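Local coordinates for protein dihydroorotase (Agrobacterium tumefaciens, PDB 2OGJ) that probably deacetylates acetyl-(R)-mandelate and, less efficiently, acetyl glycolate, acting as a zinc-dependent esterase of the amidohydrolase superfamily, at residues A109-F114 with L157-E162; L193-A198 with L220-P225. All coordinates share one frame; numbering follows the deposited sequence.

In the fold
Along the chain from the N terminus, the two contacts follow one another in series. Interaction 1 comes first: the loop 109-114, between strand 100-106 and helix 114-122, meets helix 157-165, closing a loop that takes in helix 114-122 and strand 128-132. Only afterwards does interaction 2 open, on helix 189-201, to close at the end of helix 216-222 around strand 206-209. The loops neither nest nor cross. Side chains nevertheless join them, because Leu157 and Ile160 pack on Ile197, bringing helices 157-165 and 189-201 together. Together they tie a strand-to-helix loop and three helices of the TIM barrel side by side, and both touch the third subunit.

Interaction 1 of 2, residues A109-F114 with L157-E162; sequences AGEANF and LDRILE
Folding at its first two torsions puts the Glu111 carboxylate against Arg159: CG is tucked between the backbone N and the carbonyl carbon (chi1 49°), and the chain bends again at chi2 (73°). Arg159 turns its CG beside its own backbone N and then runs extended to NE, so a length of methylene chain is presented to the glutamate. The two side chains run at a slant to one another. Glu111 OE1 lies 3.2 Å from Arg159 CD and 3.4 Å from Arg159 CB, while nearer the backbone Glu111 CG comes to 3.8 Å from Arg159 CB. Deeper in, Glu111 CG approaches the buried Ile160 at CG1 (4.3 Å), where the helix turns a hydrophobic side chain towards Leu135 and helix 189-201.

The charged groups do not close a salt bridge. Glu111 OE1 sits at the edge of the guanidinium, near its plane, but remains 4.3 Å from Arg159 NE, and carboxylate and guanidinium planes stand 68° apart. Each charge has a firmer partner: Arg159 NH1 forms a salt bridge with Asp156 OD2, in the residue just ahead of the helix, whereas Glu111 OE2 takes a hydrogen bond with Ser137 OG and a salt bridge with Arg145 NH1 of the second subunit.

The loop that follows strand 100-106 is thus laid on helix 157-165 of the TIM barrel mainly by the aliphatic part of an arginine, away from the zinc site. Chemically, the contact combines carbon-to-oxygen packing with a longer-range attraction between opposite charges. The nearby arginine would be expected to favour the charged form of Glu111, yet what fixes the carboxylate includes Ser137 and the intersubunit bridge, linking this loop to the hexameric assembly.

Interaction 2 of 2, residues L193-A198 with L220-P225; sequences LGKKIA and LEILGP
The flat groups between Lys195 and Ile222 belong to the backbone, since neither side chain has a planar end. The peptide that joins Ile222 to Leu223 points its carbonyl oxygen towards the lysine, whose methylenes pass beyond that oxygen, displaced to one side of the peptide plane, and do not stack on its face: Lys195 CD is 4.0 Å and Lys195 CE 4.1 Å from Ile222 O. Further on, the ammonium nitrogen Lys195 NZ comes to 4.1 Å from Gly224 N, in the very next peptide; both are donors, and they converge on a common acceptor, Asp227 OD1.

Van der Waals packing carries the rest. Ile222 CD1 fits against the root of the lysine, 3.4 Å from both Lys195 CB and Lys195 CG, and Ile222 CG1 follows at 3.8 Å from Lys195 CB. The side chains slide past each other in opposite directions, so the isoleucine reaches towards helix 189-201 while the lysine reaches the turn beyond helix 216-222. A bend at chi2 (60°) directs the remainder of the lysine, extended from there on, along that turn.

The amine ends at Asp227, just beyond this turn. Asp227 OD1 forms a salt bridge with Lys195 NZ and also accepts a hydrogen bond from Gly224 N, so one carboxylate oxygen ties the lysine to the chain as it leaves helical geometry at Leu223.

Helices 189-201 and 216-222 are consecutive along the chain, with strand 206-209 between them, and helix 216-222 is the connection from that strand to its parallel neighbour 228-230, as in the outer layer of a TIM barrel. Ile222 also packs on Val191 and Lys192 of helix 189-201, whereas Leu220 faces helix 245-253 and Val229 of strand 228-230.

Interaction 1 of 2, residues A109-F114 with L157-E162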
ATOM      1  N   ALA A 109      23.597   3.876   9.104  1.00 33.63           N
ATOM      2  CA  ALA A 109      22.718   4.072  10.242  1.00 35.64           C
ATOM      3  C   ALA A 109      21.755   5.239  10.004  1.00 36.48           C
ATOM      4  O   ALA A 109      22.082   6.175   9.275  1.00 34.77           O
ATOM      5  CB  ALA A 109      23.531   4.331  11.504  1.00 35.89           C
ATOM      6  N   GLY A 110      20.571   5.151  10.616  1.00 36.25           N
ATOM      7  CA  GLY A 110      19.575   6.206  10.516  1.00 38.34           C
ATOM      8  C   GLY A 110      19.472   6.840  11.893  1.00 40.02           C
ATOM      9  O   GLY A 110      20.394   6.718  12.691  1.00 41.73           O
ATOM     10  N   GLU A 111      18.386   7.524  12.210  1.00 40.35           N
ATOM     11  CA  GLU A 111      18.315   8.090  13.545  1.00 41.23           C
ATOM     12  C   GLU A 111      18.077   6.990  14.581  1.00 39.95           C
ATOM     13  O   GLU A 111      18.471   7.123  15.730  1.00 39.29           O
ATOM     14  CB  GLU A 111      17.236   9.189  13.632  1.00 40.35           C
ATOM     15  CG  GLU A 111      15.849   8.849  13.078  1.00 41.28           C
ATOM     16  CD  GLU A 111      15.052   7.884  13.956  1.00 41.61           C
ATOM     17  OE1 GLU A 111      15.112   8.015  15.199  1.00 42.33           O
ATOM     18  OE2 GLU A 111      14.346   7.005  13.406  1.00 40.83           O
ATOM     19  N   ALA A 112      17.461   5.890  14.164  1.00 40.92           N
ATOM     20  CA  ALA A 112      17.170   4.783  15.070  1.00 42.62           C
ATOM     21  C   ALA A 112      18.394   4.227  15.828  1.00 42.15           C
ATOM     22  O   ALA A 112      18.387   4.174  17.064  1.00 42.62           O
ATOM     23  CB  ALA A 112      16.456   3.645  14.310  1.00 42.06           C
ATOM     24  N   ASN A 113      19.433   3.798  15.115  1.00 40.59           N
ATOM     25  CA  ASN A 113      20.595   3.264  15.816  1.00 38.20           C
ATOM     26  C   ASN A 113      21.916   3.973  15.596  1.00 37.19           C
ATOM     27  O   ASN A 113      22.954   3.327  15.585  1.00 36.33           O
ATOM     28  CB  ASN A 113      20.774   1.751  15.551  1.00 37.31           C
ATOM     29  CG  ASN A 113      21.118   1.418  14.104  1.00 37.06           C
ATOM     30  OD1 ASN A 113      21.334   2.295  13.263  1.00 38.53           O
ATOM     31  ND2 ASN A 113      21.178   0.123  13.812  1.00 35.29           N
ATOM     32  N   PHE A 114      21.900   5.296  15.451  1.00 36.48           N
ATOM     33  CA  PHE A 114      23.153   6.005  15.263  1.00 35.40           C
ATOM     34  C   PHE A 114      23.970   6.010  16.555  1.00 34.61           C
ATOM     35  O   PHE A 114      25.201   5.974  16.514  1.00 33.59           O
ATOM     36  CB  PHE A 114      22.939   7.458  14.807  1.00 33.94           C
ATOM     37  CG  PHE A 114      24.234   8.202  14.565  1.00 32.22           C
ATOM     38  CD1 PHE A 114      24.895   8.102  13.340  1.00 33.35           C
ATOM     39  CD2 PHE A 114      24.839   8.927  15.594  1.00 30.86           C
ATOM     40  CE1 PHE A 114      26.148   8.709  13.139  1.00 34.24           C
ATOM     41  CE2 PHE A 114      26.088   9.538  15.416  1.00 33.13           C
ATOM     42  CZ  PHE A 114      26.752   9.433  14.183  1.00 33.73           C
ATOM     43  N   LEU A 157      11.533  13.392  10.643  1.00 54.82           N
ATOM     44  CA  LEU A 157      12.201  14.691  10.670  1.00 54.75           C
ATOM     45  C   LEU A 157      12.603  15.166  12.056  1.00 55.10           C
ATOM     46  O   LEU A 157      13.736  15.599  12.262  1.00 54.15           O
ATOM     47  CB  LEU A 157      11.302  15.738   9.992  1.00 54.08           C
ATOM     48  CG  LEU A 157      11.793  17.169   9.784  1.00 51.36           C
ATOM     49  CD1 LEU A 157      10.968  17.803   8.687  1.00 51.38           C
ATOM     50  CD2 LEU A 157      11.691  17.956  11.071  1.00 52.74           C
ATOM     51  N   ASP A 158      11.682  15.083  13.008  1.00 56.48           N
ATOM     52  CA  ASP A 158      11.974  15.518  14.369  1.00 56.87           C
ATOM     53  C   ASP A 158      13.103  14.691  14.988  1.00 55.25           C
ATOM     54  O   ASP A 158      14.030  15.242  15.589  1.00 55.09           O
ATOM     55  CB  ASP A 158      10.707  15.448  15.231  1.00 60.08           C
ATOM     56  CG  ASP A 158       9.781  16.660  15.029  1.00 63.13           C
ATOM     57  OD1 ASP A 158       8.542  16.465  15.071  1.00 63.68           O
ATOM     58  OD2 ASP A 158      10.283  17.803  14.851  1.00 62.53           O
ATOM     59  N   ARG A 159      13.045  13.371  14.831  1.00 52.19           N
ATOM     60  CA  ARG A 159      14.100  12.540  15.379  1.00 48.61           C
ATOM     61  C   ARG A 159      15.437  12.769  14.650  1.00 45.93           C
ATOM     62  O   ARG A 159      16.505  12.676  15.261  1.00 43.73           O
ATOM     63  CB  ARG A 159      13.677  11.076  15.343  1.00 47.86           C
ATOM     64  CG  ARG A 159      12.686  10.722  16.441  1.00 49.63           C
ATOM     65  CD  ARG A 159      12.470   9.219  16.533  1.00 53.49           C
ATOM     66  NE  ARG A 159      11.632   8.816  17.669  1.00 57.16           N
ATOM     67  CZ  ARG A 159      10.326   9.071  17.785  1.00 59.22           C
ATOM     68  NH1 ARG A 159       9.680   9.740  16.826  1.00 60.13           N
ATOM     69  NH2 ARG A 159       9.661   8.654  18.861  1.00 57.27           N
ATOM     70  N   ILE A 160      15.381  13.087  13.358  1.00 41.79           N
ATOM     71  CA  ILE A 160      16.602  13.368  12.625  1.00 39.65           C
ATOM     72  C   ILE A 160      17.188  14.660  13.201  1.00 38.78           C
ATOM     73  O   ILE A 160      18.389  14.766  13.439  1.00 35.87           O
ATOM     74  CB  ILE A 160      16.342  13.558  11.126  1.00 38.25           C
ATOM     75  CG1 ILE A 160      16.014  12.211  10.480  1.00 36.96           C
ATOM     76  CG2 ILE A 160      17.550  14.189  10.473  1.00 36.32           C
ATOM     77  CD1 ILE A 160      15.600  12.295   8.998  1.00 37.04           C
ATOM     78  N   LEU A 161      16.336  15.648  13.437  1.00 40.65           N
ATOM     79  CA  LEU A 161      16.830  16.902  14.002  1.00 43.35           C
ATOM     80  C   LEU A 161      17.391  16.652  15.395  1.00 42.79           C
ATOM     81  O   LEU A 161      18.421  17.214  15.764  1.00 42.47           O
ATOM     82  CB  LEU A 161      15.720  17.961  14.075  1.00 42.53           C
ATOM     83  CG  LEU A 161      15.162  18.524  12.766  1.00 43.17           C
ATOM     84  CD1 LEU A 161      14.323  19.749  13.067  1.00 41.99           C
ATOM     85  CD2 LEU A 161      16.288  18.892  11.831  1.00 43.78           C
ATOM     86  N   GLU A 162      16.706  15.815  16.166  1.00 43.84           N
ATOM     87  CA  GLU A 162      17.156  15.505  17.513  1.00 46.48           C
ATOM     88  C   GLU A 162      18.512  14.776  17.426  1.00 46.21           C
ATOM     89  O   GLU A 162      19.482  15.170  18.072  1.00 45.43           O
ATOM     90  CB  GLU A 162      16.106  14.644  18.227  1.00 49.14           C
ATOM     91  CG  GLU A 162      16.393  14.397  19.701  1.00 54.09           C
ATOM     92  CD  GLU A 162      15.608  13.216  20.251  1.00 57.01           C
ATOM     93  OE1 GLU A 162      15.663  12.128  19.632  1.00 58.04           O
ATOM     94  OE2 GLU A 162      14.946  13.369  21.300  1.00 58.20           O
TER

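Interaction 2 of 2, residues L193-A198 with L220-P225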
ATOM      1  N   LEU A 193      12.408  15.973   0.056  1.00 44.05           N
ATOM      2  CA  LEU A 193      12.295  15.982   1.510  1.00 45.23           C
ATOM      3  C   LEU A 193      13.685  16.023   2.113  1.00 44.44           C
ATOM      4  O   LEU A 193      13.955  16.769   3.069  1.00 42.48           O
ATOM      5  CB  LEU A 193      11.575  14.720   1.981  1.00 48.76           C
ATOM      6  CG  LEU A 193      10.056  14.798   2.083  1.00 50.93           C
ATOM      7  CD1 LEU A 193       9.461  13.401   2.051  1.00 51.76           C
ATOM      8  CD2 LEU A 193       9.697  15.518   3.375  1.00 51.79           C
ATOM      9  N   GLY A 194      14.561  15.193   1.548  1.00 42.94           N
ATOM     10  CA  GLY A 194      15.929  15.142   2.014  1.00 43.08           C
ATOM     11  C   GLY A 194      16.539  16.525   1.964  1.00 42.58           C
ATOM     12  O   GLY A 194      17.118  16.995   2.946  1.00 43.23           O
ATOM     13  N   LYS A 195      16.400  17.187   0.819  1.00 41.94           N
ATOM     14  CA  LYS A 195      16.951  18.521   0.635  1.00 41.83           C
ATOM     15  C   LYS A 195      16.398  19.522   1.659  1.00 41.97           C
ATOM     16  O   LYS A 195      17.117  20.395   2.156  1.00 39.14           O
ATOM     17  CB  LYS A 195      16.671  18.989  -0.793  1.00 41.37           C
ATOM     18  CG  LYS A 195      17.328  20.307  -1.135  1.00 41.77           C
ATOM     19  CD  LYS A 195      18.832  20.199  -0.999  1.00 42.69           C
ATOM     20  CE  LYS A 195      19.477  21.554  -1.130  1.00 44.14           C
ATOM     21  NZ  LYS A 195      20.952  21.469  -1.012  1.00 46.46           N
ATOM     22  N   LYS A 196      15.117  19.377   1.978  1.00 43.81           N
ATOM     23  CA  LYS A 196      14.466  20.258   2.940  1.00 45.04           C
ATOM     24  C   LYS A 196      15.134  20.152   4.313  1.00 44.83           C
ATOM     25  O   LYS A 196      15.533  21.179   4.898  1.00 42.98           O
ATOM     26  CB  LYS A 196      12.980  19.903   3.055  1.00 46.53           C
ATOM     27  CG  LYS A 196      12.178  20.811   3.978  1.00 48.67           C
ATOM     28  CD  LYS A 196      12.004  22.196   3.382  1.00 51.44           C
ATOM     29  CE  LYS A 196      11.188  23.107   4.290  1.00 50.71           C
ATOM     30  NZ  LYS A 196      11.007  24.414   3.614  1.00 49.40           N
ATOM     31  N   ILE A 197      15.259  18.917   4.813  1.00 44.55           N
ATOM     32  CA  ILE A 197      15.874  18.648   6.119  1.00 44.55           C
ATOM     33  C   ILE A 197      17.345  19.053   6.131  1.00 44.89           C
ATOM     34  O   ILE A 197      17.812  19.664   7.093  1.00 44.47           O
ATOM     35  CB  ILE A 197      15.731  17.154   6.510  1.00 44.33           C
ATOM     36  CG1 ILE A 197      14.239  16.808   6.692  1.00 43.68           C
ATOM     37  CG2 ILE A 197      16.501  16.871   7.792  1.00 44.39           C
ATOM     38  CD1 ILE A 197      13.897  15.313   6.618  1.00 39.59           C
ATOM     39  N   ALA A 198      18.063  18.733   5.054  1.00 46.39           N
ATOM     40  CA  ALA A 198      19.475  19.104   4.930  1.00 47.54           C
ATOM     41  C   ALA A 198      19.620  20.632   5.034  1.00 48.72           C
ATOM     42  O   ALA A 198      20.499  21.133   5.734  1.00 48.68           O
ATOM     43  CB  ALA A 198      20.039  18.589   3.595  1.00 46.25           C
ATOM     44  N   LEU A 220      20.059  15.835  -9.814  1.00 56.51           N
ATOM     45  CA  LEU A 220      20.962  16.951 -10.103  1.00 57.91           C
ATOM     46  C   LEU A 220      20.213  18.306 -10.080  1.00 58.84           C
ATOM     47  O   LEU A 220      20.776  19.347  -9.717  1.00 57.98           O
ATOM     48  CB  LEU A 220      21.608  16.735 -11.475  1.00 57.61           C
ATOM     49  CG  LEU A 220      22.995  16.079 -11.579  1.00 58.29           C
ATOM     50  CD1 LEU A 220      23.184  15.004 -10.517  1.00 57.74           C
ATOM     51  CD2 LEU A 220      23.161  15.502 -12.981  1.00 55.67           C
ATOM     52  N   GLU A 221      18.941  18.278 -10.478  1.00 60.05           N
ATOM     53  CA  GLU A 221      18.102  19.481 -10.501  1.00 60.25           C
ATOM     54  C   GLU A 221      17.861  20.005  -9.082  1.00 58.72           C
ATOM     55  O   GLU A 221      18.050  21.187  -8.815  1.00 57.63           O
ATOM     56  CB  GLU A 221      16.741  19.188 -11.153  1.00 63.20           C
ATOM     57  CG  GLU A 221      16.770  18.656 -12.595  1.00 67.63           C
ATOM     58  CD  GLU A 221      17.044  19.732 -13.648  1.00 70.23           C
ATOM     59  OE1 GLU A 221      16.795  20.923 -13.354  1.00 70.61           O
ATOM     60  OE2 GLU A 221      17.488  19.382 -14.773  1.00 70.62           O
ATOM     61  N   ILE A 222      17.440  19.123  -8.178  1.00 56.93           N
ATOM     62  CA  ILE A 222      17.167  19.506  -6.794  1.00 56.72           C
ATOM     63  C   ILE A 222      18.413  19.788  -5.937  1.00 55.87           C
ATOM     64  O   ILE A 222      18.345  20.536  -4.966  1.00 57.17           O
ATOM     65  CB  ILE A 222      16.245  18.442  -6.104  1.00 56.54           C
ATOM     66  CG1 ILE A 222      16.376  18.516  -4.590  1.00 56.70           C
ATOM     67  CG2 ILE A 222      16.557  17.073  -6.604  1.00 59.95           C
ATOM     68  CD1 ILE A 222      15.593  19.655  -3.986  1.00 62.14           C
ATOM     69  N   LEU A 223      19.554  19.216  -6.297  1.00 54.55           N
ATOM     70  CA  LEU A 223      20.780  19.442  -5.536  1.00 53.79           C
ATOM     71  C   LEU A 223      21.323  20.859  -5.699  1.00 53.11           C
ATOM     72  O   LEU A 223      20.855  21.621  -6.537  1.00 53.27           O
ATOM     73  CB  LEU A 223      21.851  18.439  -5.962  1.00 54.95           C
ATOM     74  CG  LEU A 223      21.992  17.147  -5.156  1.00 55.13           C
ATOM     75  CD1 LEU A 223      20.651  16.475  -4.928  1.00 55.13           C
ATOM     76  CD2 LEU A 223      22.931  16.236  -5.903  1.00 55.23           C
ATOM     77  N   GLY A 224      22.329  21.197  -4.903  1.00 53.50           N
ATOM     78  CA  GLY A 224      22.926  22.525  -4.943  1.00 54.58           C
ATOM     79  C   GLY A 224      24.364  22.486  -4.432  1.00 54.94           C
ATOM     80  O   GLY A 224      24.860  21.424  -4.069  1.00 55.51           O
ATOM     81  N   PRO A 225      25.049  23.642  -4.402  1.00 54.52           N
ATOM     82  CA  PRO A 225      26.434  23.747  -3.940  1.00 53.58           C
ATOM     83  C   PRO A 225      26.766  22.954  -2.679  1.00 53.93           C
ATOM     84  O   PRO A 225      26.067  23.067  -1.659  1.00 52.69           O
ATOM     85  CB  PRO A 225      26.601  25.244  -3.730  1.00 53.14           C
ATOM     86  CG  PRO A 225      25.849  25.796  -4.855  1.00 53.98           C
ATOM     87  CD  PRO A 225      24.569  24.963  -4.851  1.00 54.71           C
TER